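Ribonuclease H (Uncultured organism, PDB 3U3G) probably cleaves the RNA strand of RNA/DNA hybrids, as expected of a type 1 ribonuclease H. Local coordinates at residues A[2-7]-A[70-75]; A[11-16]-A[134-139]; A[21-26]-A[54-59]; A[48-53]-A[79-84]. All blocks are in the same frame, centred on the assembly; numbering follows the deposited sequence.

All four contacts belong to one RNase H fold. Interaction 1 joins two neighbouring strands near the centre of the sheet; interaction 3 lays helix 45-60 on the next strand, 17-26, about 11 Å away centre to centre. The two meet directly, with Tyr-7 N 2.7 Å from Val-24 O. Interaction 4 uses an earlier part of the same helix, about 12 Å from interaction 3, and holds Glu-49, whose closeness to Asp-9 is consistent with the acidic active site of the family. Interaction 2 is the outlying one, at the far end of strand 3-12 and about 27 Å from interaction 1, yet Gly-11 N still lies 3.5 Å from Ala-48 CB.

Interaction 1. Residues A[2-7]-A[70-75]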
loop_
_atom_site.group_PDB
_atom_site.type_symbol
_atom_site.label_atom_id
_atom_site.label_comp_id
_atom_site.label_asym_id
_atom_site.label_seq_id
_atom_site.Cartn_x
_atom_site.Cartn_y
_atom_site.Cartn_z
ATOM N N ASN A 2 18.498 6.218 4.764
ATOM C CA ASN A 2 18.077 7.418 5.505
ATOM C C ASN A 2 16.603 7.753 5.317
ATOM O O ASN A 2 16.073 8.652 5.964
ATOM C CB ASN A 2 18.914 8.637 5.097
ATOM C CG ASN A 2 20.402 8.386 5.201
ATOM O OD1 ASN A 2 21.191 9.006 4.490
ATOM N ND2 ASN A 2 20.800 7.582 6.183
ATOM N N LYS A 3 15.976 7.123 4.336
ATOM C CA LYS A 3 14.536 7.215 4.195
ATOM C C LYS A 3 14.043 5.923 3.612
ATOM O O LYS A 3 14.794 5.210 2.936
ATOM C CB LYS A 3 14.148 8.370 3.268
ATOM C CG LYS A 3 12.649 8.680 3.267
ATOM C CD LYS A 3 12.279 9.713 2.209
ATOM C CE LYS A 3 13.254 10.879 2.199
ATOM N NZ LYS A 3 12.582 12.151 1.811
ATOM N N ILE A 4 12.819 5.570 3.978
ATOM C CA ILE A 4 12.145 4.417 3.414
ATOM C C ILE A 4 10.974 4.905 2.573
ATOM O O ILE A 4 10.124 5.655 3.059
ATOM C CB ILE A 4 11.657 3.466 4.523
ATOM C CG1 ILE A 4 12.856 2.839 5.245
ATOM C CG2 ILE A 4 10.769 2.370 3.936
ATOM C CD1 ILE A 4 12.467 1.995 6.482
ATOM N N ILE A 5 11.017 4.596 1.282
ATOM C CA ILE A 5 9.975 5.005 0.348
ATOM C C ILE A 5 9.178 3.780 -0.074
ATOM O O ILE A 5 9.746 2.785 -0.545
ATOM C CB ILE A 5 10.574 5.686 -0.913
ATOM C CG1 ILE A 5 11.385 6.922 -0.510
ATOM C CG2 ILE A 5 9.454 6.084 -1.885
ATOM C CD1 ILE A 5 12.264 7.450 -1.617
ATOM N N ILE A 6 7.867 3.841 0.122
ATOM C CA ILE A 6 6.976 2.720 -0.138
ATOM C C ILE A 6 6.042 3.095 -1.283
ATOM O O ILE A 6 5.566 4.232 -1.335
ATOM C CB ILE A 6 6.125 2.402 1.109
ATOM C CG1 ILE A 6 7.012 2.030 2.302
ATOM C CG2 ILE A 6 5.147 1.271 0.812
ATOM C CD1 ILE A 6 6.263 1.918 3.621
ATOM N N TYR A 7 5.879 2.203 -2.257
ATOM C CA TYR A 7 4.823 2.325 -3.265
ATOM C C TYR A 7 3.843 1.187 -3.045
ATOM O O TYR A 7 4.257 0.032 -2.879
ATOM C CB TYR A 7 5.388 2.169 -4.683
ATOM C CG TYR A 7 6.504 3.129 -5.021
ATOM C CD1 TYR A 7 7.767 2.984 -4.449
ATOM C CD2 TYR A 7 6.256 4.258 -5.795
ATOM C CE1 TYR A 7 8.806 3.859 -4.764
ATOM C CE2 TYR A 7 7.283 5.146 -6.101
ATOM C CZ TYR A 7 8.529 4.971 -5.542
ATOM O OH TYR A 7 9.547 5.891 -5.786
ATOM N N MET A 70 13.093 6.632 11.690
ATOM C CA MET A 70 13.288 6.615 10.242
ATOM C C MET A 70 12.144 7.342 9.541
ATOM O O MET A 70 10.976 7.066 9.800
ATOM C CB MET A 70 13.370 5.170 9.744
ATOM C CG MET A 70 13.510 5.030 8.234
ATOM S SD MET A 70 15.077 5.666 7.596
ATOM C CE MET A 70 16.277 4.693 8.488
ATOM N N GLU A 71 12.487 8.217 8.601
ATOM C CA GLU A 71 11.503 8.877 7.745
ATOM C C GLU A 71 10.904 7.870 6.761
ATOM O O GLU A 71 11.642 7.125 6.119
ATOM C CB GLU A 71 12.184 10.012 6.978
ATOM C CG GLU A 71 11.304 10.763 5.993
ATOM C CD GLU A 71 12.023 11.951 5.357
ATOM O OE1 GLU A 71 13.162 12.260 5.773
ATOM O OE2 GLU A 71 11.447 12.576 4.441
ATOM N N VAL A 72 9.576 7.799 6.711
ATOM C CA VAL A 72 8.860 6.869 5.835
ATOM C C VAL A 72 7.824 7.632 5.003
ATOM O O VAL A 72 7.028 8.409 5.539
ATOM C CB VAL A 72 8.142 5.770 6.656
ATOM C CG1 VAL A 72 7.470 4.782 5.729
ATOM C CG2 VAL A 72 9.127 5.055 7.568
ATOM N N GLU A 73 7.764 7.322 3.719
ATOM C CA GLU A 73 6.824 7.962 2.811
ATOM C C GLU A 73 6.138 6.868 2.002
ATOM O O GLU A 73 6.809 5.956 1.502
ATOM C CB GLU A 73 7.599 8.911 1.892
ATOM C CG GLU A 73 6.811 9.570 0.780
ATOM C CD GLU A 73 7.625 10.638 0.087
ATOM O OE1 GLU A 73 8.084 11.573 0.772
ATOM O OE2 GLU A 73 7.695 10.619 -1.149
ATOM N N VAL A 74 4.818 6.977 1.854
ATOM C CA VAL A 74 4.039 6.054 1.026
ATOM C C VAL A 74 3.499 6.797 -0.185
ATOM O O VAL A 74 2.878 7.857 -0.035
ATOM C CB VAL A 74 2.850 5.462 1.810
ATOM C CG1 VAL A 74 1.938 4.679 0.859
ATOM C CG2 VAL A 74 3.336 4.574 2.929
ATOM N N ARG A 75 3.873 6.320 -1.367
ATOM C CA ARG A 75 3.454 6.885 -2.644
ATOM C C ARG A 75 2.374 6.032 -3.286
ATOM O O ARG A 75 2.494 4.808 -3.362
ATOM C CB ARG A 75 4.655 6.997 -3.584
ATOM C CG ARG A 75 5.704 7.949 -3.033
ATOM C CD ARG A 75 6.972 8.002 -3.867
ATOM N NE ARG A 75 7.915 8.960 -3.281
ATOM C CZ ARG A 75 9.101 9.258 -3.802
ATOM N NH1 ARG A 75 9.497 8.672 -4.922
ATOM N NH2 ARG A 75 9.919 10.076 -3.145
HETATM O O HOH W 1 15.265 9.107 8.380
#
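Tyr-7 and Arg-75 run side by side and point the same way, with ring and guanidinium planes 84° apart. CE2 of Tyr-7 lies 3.6 Å from CD of Arg-75, while the bond from Arg-75 NH1 to Tyr-7 OH is bent and weak. Ile-5 comes over one face of this guanidinium, its CG2 3.5 Å from Arg-75 NE. Glu-73, on the same strand, approaches near the guanidinium plane and takes the NE hydrogen on the anti side of OE2, so a methyl covers part of one face while the carboxylate grips the edge.

Underneath is the parallel pairing of strands 3-7 and 71-75, inner neighbours in the mixed sheet of the RNase H fold. Four backbone bonds alternate across it: Ile-4 N to Glu-71 O, Glu-73 N to Ile-4 O, Ile-6 N to Glu-73 O and Arg-75 N to Ile-6 O. On the face carrying Ile-4, Ile-6, Val-72 and Val-74, which helix 45-60 covers, Ile-6 CD1 sits 3.8 Å from Val-72 CG1 and 4.0 Å from Val-74 CG2.

Lys-3 sends CG away from its backbone N (chi1 -170°), then bends at chi3, bringing NZ down from above the Glu-71 carboxylate to 2.9 Å from OE2. Met-70 crosses Ile-4 at about a right angle, its CG 3.7 Å from Ile-4 CD1. A water donates to Asn-2 O and accepts from Glu-71 N.

Interaction 2. Residues A[11-16]-A[134-139]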
loop_
_atom_site.group_PDB
_atom_site.type_symbol
_atom_site.label_atom_id
_atom_site.label_comp_id
_atom_site.label_asym_id
_atom_site.label_seq_id
_atom_site.Cartn_x
_atom_site.Cartn_y
_atom_site.Cartn_z
ATOM N N GLY A 11 -5.452 -4.328 -6.812
ATOM C CA GLY A 11 -6.426 -4.413 -7.891
ATOM C C GLY A 11 -7.245 -5.675 -7.797
ATOM O O GLY A 11 -6.781 -6.695 -7.287
ATOM N N ALA A 12 -8.409 -5.648 -8.396
ATOM C CA ALA A 12 -9.218 -6.830 -8.579
ATOM C C ALA A 12 -9.740 -6.945 -10.030
ATOM O O ALA A 12 -10.019 -5.993 -10.652
ATOM C CB ALA A 12 -10.382 -6.808 -7.616
ATOM N N ARG A 13 -9.940 -8.167 -10.450
ATOM C CA ARG A 13 -10.463 -8.466 -11.775
ATOM C C ARG A 13 -11.927 -8.799 -11.631
ATOM O O ARG A 13 -12.300 -9.921 -11.540
ATOM C CB ARG A 13 -9.667 -9.615 -12.388
ATOM C CG ARG A 13 -8.275 -9.252 -12.524
ATOM C CD ARG A 13 -7.540 -9.981 -13.578
ATOM N NE ARG A 13 -6.160 -9.532 -13.645
ATOM C CZ ARG A 13 -5.152 -10.293 -14.012
ATOM N NH1 ARG A 13 -5.375 -11.523 -14.357
ATOM N NH2 ARG A 13 -3.946 -9.804 -13.982
ATOM N N GLY A 14 -12.740 -7.782 -11.547
ATOM C CA GLY A 14 -14.106 -8.041 -11.212
ATOM C C GLY A 14 -14.485 -7.178 -10.053
ATOM O O GLY A 14 -13.674 -6.441 -9.551
ATOM N N ASN A 15 -15.754 -7.212 -9.736
ATOM C CA ASN A 15 -16.237 -6.430 -8.644
ATOM C C ASN A 15 -17.279 -7.106 -7.756
ATOM O O ASN A 15 -18.377 -6.654 -7.712
ATOM C CB ASN A 15 -16.782 -5.174 -9.346
ATOM C CG ASN A 15 -17.231 -4.118 -8.427
ATOM O OD1 ASN A 15 -18.114 -3.375 -8.754
ATOM N ND2 ASN A 15 -16.559 -3.954 -7.334
ATOM N N PRO A 16 -16.955 -8.148 -7.017
ATOM C CA PRO A 16 -15.562 -8.518 -6.701
ATOM C C PRO A 16 -15.025 -9.582 -7.597
ATOM O O PRO A 16 -15.734 -10.221 -8.328
ATOM C CB PRO A 16 -15.695 -9.112 -5.298
ATOM C CG PRO A 16 -17.068 -9.779 -5.312
ATOM C CD PRO A 16 -17.886 -8.803 -6.106
ATOM N N ALA A 134 0.723 -11.473 -9.261
ATOM C CA ALA A 134 0.084 -12.288 -8.245
ATOM C C ALA A 134 -1.238 -12.851 -8.750
ATOM O O ALA A 134 -1.526 -14.025 -8.536
ATOM C CB ALA A 134 -0.118 -11.493 -6.956
ATOM N N ILE A 135 -2.066 -12.007 -9.366
ATOM C CA ILE A 135 -3.344 -12.489 -9.885
ATOM C C ILE A 135 -3.162 -13.511 -11.008
ATOM O O ILE A 135 -3.763 -14.593 -10.973
ATOM C CB ILE A 135 -4.266 -11.346 -10.347
ATOM C CG1 ILE A 135 -4.566 -10.400 -9.181
ATOM C CG2 ILE A 135 -5.580 -11.913 -10.884
ATOM C CD1 ILE A 135 -5.209 -9.096 -9.634
ATOM N N ASP A 136 -2.261 -13.220 -11.942
ATOM C CA ASP A 136 -2.020 -14.130 -13.061
ATOM C C ASP A 136 -1.585 -15.488 -12.516
ATOM O O ASP A 136 -1.960 -16.535 -13.064
ATOM C CB ASP A 136 -0.923 -13.590 -13.980
ATOM C CG ASP A 136 -1.384 -12.433 -14.846
ATOM O OD1 ASP A 136 -2.606 -12.219 -14.968
ATOM O OD2 ASP A 136 -0.500 -11.757 -15.418
ATOM N N LYS A 137 -0.710 -15.482 -11.511
ATOM C CA LYS A 137 -0.138 -16.726 -11.016
ATOM C C LYS A 137 -1.191 -17.551 -10.287
ATOM O O LYS A 137 -1.310 -18.750 -10.529
ATOM C CB LYS A 137 1.075 -16.457 -10.120
ATOM C CG LYS A 137 1.781 -17.730 -9.648
ATOM C CD LYS A 137 3.179 -17.435 -9.104
ATOM C CE LYS A 137 4.066 -18.689 -9.103
ATOM N NZ LYS A 137 3.479 -19.853 -8.364
ATOM N N ALA A 138 -2.105 -16.865 -9.609
ATOM C CA ALA A 138 -3.187 -17.526 -8.882
ATOM C C ALA A 138 -4.205 -18.150 -9.834
ATOM O O ALA A 138 -4.694 -19.256 -9.592
ATOM C CB ALA A 138 -3.874 -16.537 -7.944
ATOM N N LEU A 139 -4.407 -17.509 -10.980
ATOM C CA LEU A 139 -5.388 -17.968 -11.960
ATOM C C LEU A 139 -4.832 -19.063 -12.861
ATOM O O LEU A 139 -5.586 -19.748 -13.548
ATOM C CB LEU A 139 -5.887 -16.799 -12.810
ATOM C CG LEU A 139 -6.659 -15.733 -12.033
ATOM C CD1 LEU A 139 -7.291 -14.719 -12.972
ATOM C CD2 LEU A 139 -7.703 -16.389 -11.147
#
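Arg-13 closes on Asp-136 in an end-on salt bridge that puts both terminal nitrogens on one oxygen. NH1 and NH2 of Arg-13 each lie 2.9 Å from Asp-136 OD1, and that oxygen is practically in the guanidinium plane. Seen from the acid the two bonds differ: NH1 arrives nearly in line with the C-O bond, whereas NH2 comes from above the carboxylate plane. The two flat groups are turned 55° against each other. The arginine chain is extended from CG to NE, long enough to carry its charged end from the loop to the helix. On a surface as open as this, solvent would be expected to temper the charge attraction.

Van der Waals contacts of the aliphatic side chains make up the rest. CG2 of Ile-135 covers one face of the arginine group, 3.5 Å from Arg-13 CZ and displaced toward the rim. The other branch of the isoleucine ends in CD1, 3.7 Å from Gly-11 O. One helical turn on, Leu-139 CD1 reaches to 4.0 Å from Arg-13 NH1.

In the fold, this ties the end of strand 3-12 and the loop beyond it to the last turns of helix 125-139. Pro-18 of strand 17-26 touches both Ile-135 and Leu-139, Gly-11 pairs by backbone with Gly-20, and Ala-134 and Ala-138 rest on Ser-37 and Tyr-39 of strand 32-41, respectively.

Interaction 3. Residues A[21-26]-A[54-59]; sequences IGVVIT and IRALED
Arg-55 of helix 45-60 lies against Ile-21 and Val-23 with the near part of its side chain and turns its charged end to a partner on its own helix. Its CB is 3.5 Å from Ile-21 CD1. The next atom, CG, wedges between two strand residues, 3.7 Å from Ile-21 CD1 and 4.1 Å from Val-23 CG2. At chi2 (63°) the chain bends, and beyond CD the NE hydrogen goes to Asp-59 OD1, one turn further along, with NE and OD1 2.9 Å apart. NE comes to the syn side of OD1 but tilted well out of the carboxylate plane, while OD1 lies close to the guanidinium plane. Ile-21 CD1 approaches the guanidinium obliquely, its CG1 branch taking the crowded position between backbone N and carbonyl carbon; the arginine also touches Ser-36 and Ala-38 of strand 32-41.

Further along, Val-23 CG1 packs 3.8 Å from Ala-56 CB, where the two backbones come nearest. The same methyl borders Asp-59 OD2, and Ile-25 CD1 ends 4.1 Å from Asp-59 CB. The segment axes pass 8.7 Å apart at a crossing angle of -40°, a helix laid over one face of the RNase H sheet.

No hydrogen bond runs between 21-26 and 54-59. The strand side is aliphatic, and it meets Ala-56, the inner carbons of Arg-55 and the Asp-59 carboxylate, whose OD2 is hydrogen-bonded to Ser-36 OG. A buried carboxylate with an aliphatic residue on one side and these two partners would be expected to stay ionised.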
loop_
_atom_site.group_PDB
_atom_site.type_symbol
_atom_site.label_atom_id
_atom_site.label_comp_id
_atom_site.label_asym_id
_atom_site.label_seq_id
_atom_site.Cartn_x
_atom_site.Cartn_y
_atom_site.Cartn_z
ATOM N N ILE A 21 -2.199 -7.617 -4.406
ATOM C CA ILE A 21 -1.552 -6.427 -3.849
ATOM C C ILE A 21 -0.096 -6.386 -4.274
ATOM O O ILE A 21 0.509 -7.433 -4.556
ATOM C CB ILE A 21 -1.672 -6.370 -2.313
ATOM C CG1 ILE A 21 -1.004 -7.591 -1.666
ATOM C CG2 ILE A 21 -3.150 -6.231 -1.916
ATOM C CD1 ILE A 21 -1.016 -7.560 -0.173
ATOM N N GLY A 22 0.452 -5.175 -4.330
ATOM C CA GLY A 22 1.858 -4.959 -4.674
ATOM C C GLY A 22 2.437 -3.872 -3.798
ATOM O O GLY A 22 1.790 -2.859 -3.538
ATOM N N VAL A 23 3.610 -4.139 -3.241
ATOM C CA VAL A 23 4.342 -3.180 -2.431
ATOM C C VAL A 23 5.786 -3.159 -2.922
ATOM O O VAL A 23 6.418 -4.217 -3.074
ATOM C CB VAL A 23 4.341 -3.589 -0.940
ATOM C CG1 VAL A 23 5.104 -2.566 -0.107
ATOM C CG2 VAL A 23 2.896 -3.798 -0.410
ATOM N N VAL A 24 6.309 -1.966 -3.182
ATOM C CA VAL A 24 7.726 -1.788 -3.477
ATOM C C VAL A 24 8.297 -0.873 -2.406
ATOM O O VAL A 24 7.711 0.176 -2.084
ATOM C CB VAL A 24 7.940 -1.114 -4.859
ATOM C CG1 VAL A 24 9.423 -0.905 -5.128
ATOM C CG2 VAL A 24 7.273 -1.926 -5.966
ATOM N N ILE A 25 9.423 -1.259 -1.834
ATOM C CA ILE A 25 10.088 -0.441 -0.831
ATOM C C ILE A 25 11.502 -0.149 -1.270
ATOM O O ILE A 25 12.233 -1.067 -1.677
ATOM C CB ILE A 25 10.125 -1.129 0.549
ATOM C CG1 ILE A 25 8.733 -1.681 0.890
ATOM C CG2 ILE A 25 10.649 -0.161 1.617
ATOM C CD1 ILE A 25 8.613 -2.240 2.305
ATOM N N THR A 26 11.850 1.135 -1.305
ATOM C CA THR A 26 13.204 1.558 -1.682
ATOM C C THR A 26 13.837 2.398 -0.591
ATOM O O THR A 26 13.152 2.955 0.274
ATOM C CB THR A 26 13.247 2.345 -3.025
ATOM O OG1 THR A 26 12.866 3.713 -2.804
ATOM C CG2 THR A 26 12.336 1.705 -4.076
ATOM N N ILE A 54 -2.166 -2.097 4.244
ATOM C CA ILE A 54 -2.033 -2.920 5.443
ATOM C C ILE A 54 -0.808 -3.850 5.346
ATOM O O ILE A 54 -0.024 -3.952 6.281
ATOM C CB ILE A 54 -3.326 -3.696 5.704
ATOM C CG1 ILE A 54 -4.437 -2.704 6.064
ATOM C CG2 ILE A 54 -3.126 -4.718 6.812
ATOM C CD1 ILE A 54 -5.813 -3.318 6.105
ATOM N N ARG A 55 -0.601 -4.434 4.174
ATOM C CA ARG A 55 0.553 -5.285 3.939
ATOM C C ARG A 55 1.860 -4.509 3.978
ATOM O O ARG A 55 2.815 -4.952 4.610
ATOM C CB ARG A 55 0.417 -6.035 2.616
ATOM C CG ARG A 55 1.685 -6.752 2.151
ATOM C CD ARG A 55 2.162 -7.870 3.102
ATOM N NE ARG A 55 3.331 -8.586 2.555
ATOM C CZ ARG A 55 3.242 -9.617 1.725
ATOM N NH1 ARG A 55 4.342 -10.127 1.181
ATOM N NH2 ARG A 55 2.057 -10.150 1.452
ATOM N N ALA A 56 1.881 -3.303 3.408
ATOM C CA ALA A 56 3.089 -2.477 3.532
ATOM C C ALA A 56 3.439 -2.156 4.980
ATOM O O ALA A 56 4.607 -2.213 5.373
ATOM C CB ALA A 56 2.965 -1.196 2.711
ATOM N N LEU A 57 2.421 -1.839 5.783
ATOM C CA LEU A 57 2.639 -1.586 7.209
ATOM C C LEU A 57 3.141 -2.814 7.977
ATOM O O LEU A 57 3.962 -2.672 8.891
ATOM C CB LEU A 57 1.367 -1.027 7.850
ATOM C CG LEU A 57 1.018 0.363 7.315
ATOM C CD1 LEU A 57 -0.404 0.707 7.748
ATOM C CD2 LEU A 57 1.986 1.427 7.858
ATOM N N GLU A 58 2.722 -4.004 7.549
ATOM C CA GLU A 58 3.247 -5.251 8.088
ATOM C C GLU A 58 4.702 -5.466 7.674
ATOM O O GLU A 58 5.557 -5.805 8.505
ATOM C CB GLU A 58 2.359 -6.409 7.629
ATOM C CG GLU A 58 2.920 -7.805 7.822
ATOM C CD GLU A 58 2.587 -8.399 9.171
ATOM O OE1 GLU A 58 2.251 -7.614 10.095
ATOM O OE2 GLU A 58 2.888 -9.610 9.358
ATOM N N ASP A 59 4.983 -5.264 6.390
ATOM C CA ASP A 59 6.346 -5.408 5.877
ATOM C C ASP A 59 7.284 -4.533 6.689
ATOM O O ASP A 59 8.400 -4.933 7.010
ATOM C CB ASP A 59 6.398 -4.954 4.417
ATOM C CG ASP A 59 5.677 -5.910 3.470
ATOM O OD1 ASP A 59 5.585 -7.121 3.762
ATOM O OD2 ASP A 59 5.402 -5.476 2.336
#

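Interaction 4. Residues A[48-53]-A[79-84]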
loop_
_atom_site.group_PDB
_atom_site.type_symbol
_atom_site.label_atom_id
_atom_site.label_comp_id
_atom_site.label_asym_id
_atom_site.label_seq_id
_atom_site.Cartn_x
_atom_site.Cartn_y
_atom_site.Cartn_z
ATOM N N ALA A 48 -8.766 -4.020 -2.148
ATOM C CA ALA A 48 -7.395 -4.398 -2.481
ATOM C C ALA A 48 -6.371 -3.283 -2.279
ATOM O O ALA A 48 -5.299 -3.537 -1.747
ATOM C CB ALA A 48 -7.309 -4.994 -3.895
ATOM N N GLU A 49 -6.699 -2.049 -2.669
ATOM C CA GLU A 49 -5.795 -0.931 -2.417
ATOM C C GLU A 49 -5.518 -0.773 -0.925
ATOM O O GLU A 49 -4.391 -0.476 -0.509
ATOM C CB GLU A 49 -6.369 0.381 -2.962
ATOM C CG GLU A 49 -6.332 0.536 -4.491
ATOM C CD GLU A 49 -5.153 1.375 -5.001
ATOM O OE1 GLU A 49 -4.104 1.470 -4.318
ATOM O OE2 GLU A 49 -5.255 1.907 -6.127
ATOM N N TYR A 50 -6.570 -0.890 -0.114
ATOM C CA TYR A 50 -6.408 -0.749 1.333
ATOM C C TYR A 50 -5.631 -1.925 1.920
ATOM O O TYR A 50 -4.755 -1.724 2.762
ATOM C CB TYR A 50 -7.769 -0.647 2.023
ATOM C CG TYR A 50 -8.349 0.754 2.114
ATOM C CD1 TYR A 50 -8.353 1.611 1.022
ATOM C CD2 TYR A 50 -8.968 1.193 3.276
ATOM C CE1 TYR A 50 -8.899 2.885 1.113
ATOM C CE2 TYR A 50 -9.578 2.425 3.341
ATOM C CZ TYR A 50 -9.517 3.281 2.269
ATOM O OH TYR A 50 -10.051 4.556 2.382
ATOM N N GLU A 51 -5.867 -3.122 1.397
ATOM C CA GLU A 51 -5.109 -4.285 1.854
ATOM C C GLU A 51 -3.627 -4.143 1.515
ATOM O O GLU A 51 -2.773 -4.628 2.250
ATOM C CB GLU A 51 -5.667 -5.582 1.259
ATOM C CG GLU A 51 -7.032 -6.029 1.767
ATOM C CD GLU A 51 -6.994 -6.660 3.155
ATOM O OE1 GLU A 51 -6.000 -6.475 3.911
ATOM O OE2 GLU A 51 -8.018 -7.288 3.517
ATOM N N ALA A 52 -3.303 -3.512 0.390
ATOM C CA ALA A 52 -1.906 -3.327 0.039
ATOM C C ALA A 52 -1.208 -2.402 1.026
ATOM O O ALA A 52 -0.065 -2.653 1.422
ATOM C CB ALA A 52 -1.781 -2.788 -1.382
ATOM N N LEU A 53 -1.912 -1.361 1.485
ATOM C CA LEU A 53 -1.374 -0.516 2.551
ATOM C C LEU A 53 -1.167 -1.302 3.857
ATOM O O LEU A 53 -0.149 -1.123 4.533
ATOM C CB LEU A 53 -2.284 0.692 2.810
ATOM C CG LEU A 53 -2.364 1.762 1.729
ATOM C CD1 LEU A 53 -3.585 2.645 1.970
ATOM C CD2 LEU A 53 -1.089 2.587 1.762
ATOM N N GLU A 79 -5.240 9.612 -6.002
ATOM C CA GLU A 79 -5.332 10.835 -5.234
ATOM C C GLU A 79 -6.414 10.725 -4.157
ATOM O O GLU A 79 -6.235 11.199 -3.035
ATOM C CB GLU A 79 -5.563 12.065 -6.126
ATOM C CG GLU A 79 -5.474 13.341 -5.311
ATOM C CD GLU A 79 -5.535 14.615 -6.122
ATOM O OE1 GLU A 79 -5.633 14.546 -7.360
ATOM O OE2 GLU A 79 -5.413 15.685 -5.491
ATOM N N LEU A 80 -7.542 10.107 -4.502
ATOM C CA LEU A 80 -8.608 9.903 -3.537
ATOM C C LEU A 80 -8.119 9.174 -2.286
ATOM O O LEU A 80 -8.346 9.624 -1.174
ATOM C CB LEU A 80 -9.763 9.135 -4.169
ATOM C CG LEU A 80 -10.900 8.764 -3.220
ATOM C CD1 LEU A 80 -11.554 10.013 -2.675
ATOM C CD2 LEU A 80 -11.918 7.906 -3.947
ATOM N N ILE A 81 -7.405 8.070 -2.473
ATOM C CA ILE A 81 -6.987 7.298 -1.313
ATOM C C ILE A 81 -5.940 8.056 -0.496
ATOM O O ILE A 81 -5.988 8.066 0.729
ATOM C CB ILE A 81 -6.494 5.904 -1.705
ATOM C CG1 ILE A 81 -7.666 5.100 -2.274
ATOM C CG2 ILE A 81 -5.929 5.196 -0.474
ATOM C CD1 ILE A 81 -7.260 3.781 -2.874
ATOM N N VAL A 82 -5.071 8.796 -1.169
ATOM C CA VAL A 82 -4.132 9.652 -0.444
ATOM C C VAL A 82 -4.849 10.698 0.413
ATOM O O VAL A 82 -4.561 10.836 1.603
ATOM C CB VAL A 82 -3.150 10.332 -1.410
ATOM C CG1 VAL A 82 -2.343 11.398 -0.685
ATOM C CG2 VAL A 82 -2.213 9.297 -2.032
ATOM N N ARG A 83 -5.855 11.358 -0.155
ATOM C CA ARG A 83 -6.578 12.363 0.606
ATOM C C ARG A 83 -7.366 11.757 1.757
ATOM O O ARG A 83 -7.551 12.388 2.788
ATOM C CB ARG A 83 -7.479 13.205 -0.300
ATOM C CG ARG A 83 -6.753 13.963 -1.419
ATOM C CD ARG A 83 -5.574 14.820 -0.951
ATOM N NE ARG A 83 -4.810 15.246 -2.133
ATOM C CZ ARG A 83 -3.486 15.205 -2.256
ATOM N NH1 ARG A 83 -2.670 14.922 -1.227
ATOM N NH2 ARG A 83 -2.947 15.445 -3.440
ATOM N N GLN A 84 -7.892 10.554 1.540
ATOM C CA GLN A 84 -8.577 9.820 2.607
ATOM C C GLN A 84 -7.604 9.499 3.739
ATOM O O GLN A 84 -7.876 9.783 4.903
ATOM C CB GLN A 84 -9.182 8.525 2.056
ATOM C CG GLN A 84 -10.415 8.769 1.194
ATOM C CD GLN A 84 -10.929 7.509 0.520
ATOM O OE1 GLN A 84 -10.204 6.516 0.350
ATOM N NE2 GLN A 84 -12.146 7.591 0.010
#
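Ile-81 pushes its side chain toward Glu-49, Tyr-50 and Leu-53, the meeting point of two helices of the RNase H fold, 45-60 and 79-85, both linked to strand 71-76. Their short segments cross at -54° with axes 11.8 Å apart, so side chains and not backbones bridge the distance.

The apolar contacts all centre on Ile-81. Its CD1 butts against the inner part of Glu-49, 3.5 Å from CB and 3.7 Å from CG of that residue. The CG2 branch faces the other way along the helix, 4.1 Å from Tyr-50 CE1 and 4.2 Å from Leu-53 CD1. Met-76 and Val-74 of strand 71-76 continue this core, touching Ile-81 and Leu-53 respectively.

One acid belongs to the contact. Glu-49 offers its aliphatic part to Ile-81, and a bend at chi2 (-99°) folds the chain, so that Glu-49 CD too stays 3.8 Å from Ile-81 CD1, while OE2 comes close to Asp-9 OD1. Such a pair of acids is consistent with the metal-binding active site of RNases H.

One hydrogen bond crosses between 48-53 and 79-84. Tyr-50, whose ring also touches Leu-96, Phe-100 and Ile-103 of helix 94-110, donates from OH to Gln-84 OE1 at 2.8 Å; the oxygen lies near the ring plane, but the hydroxyl sits above the plane of the amide carbonyl, 61° out of it.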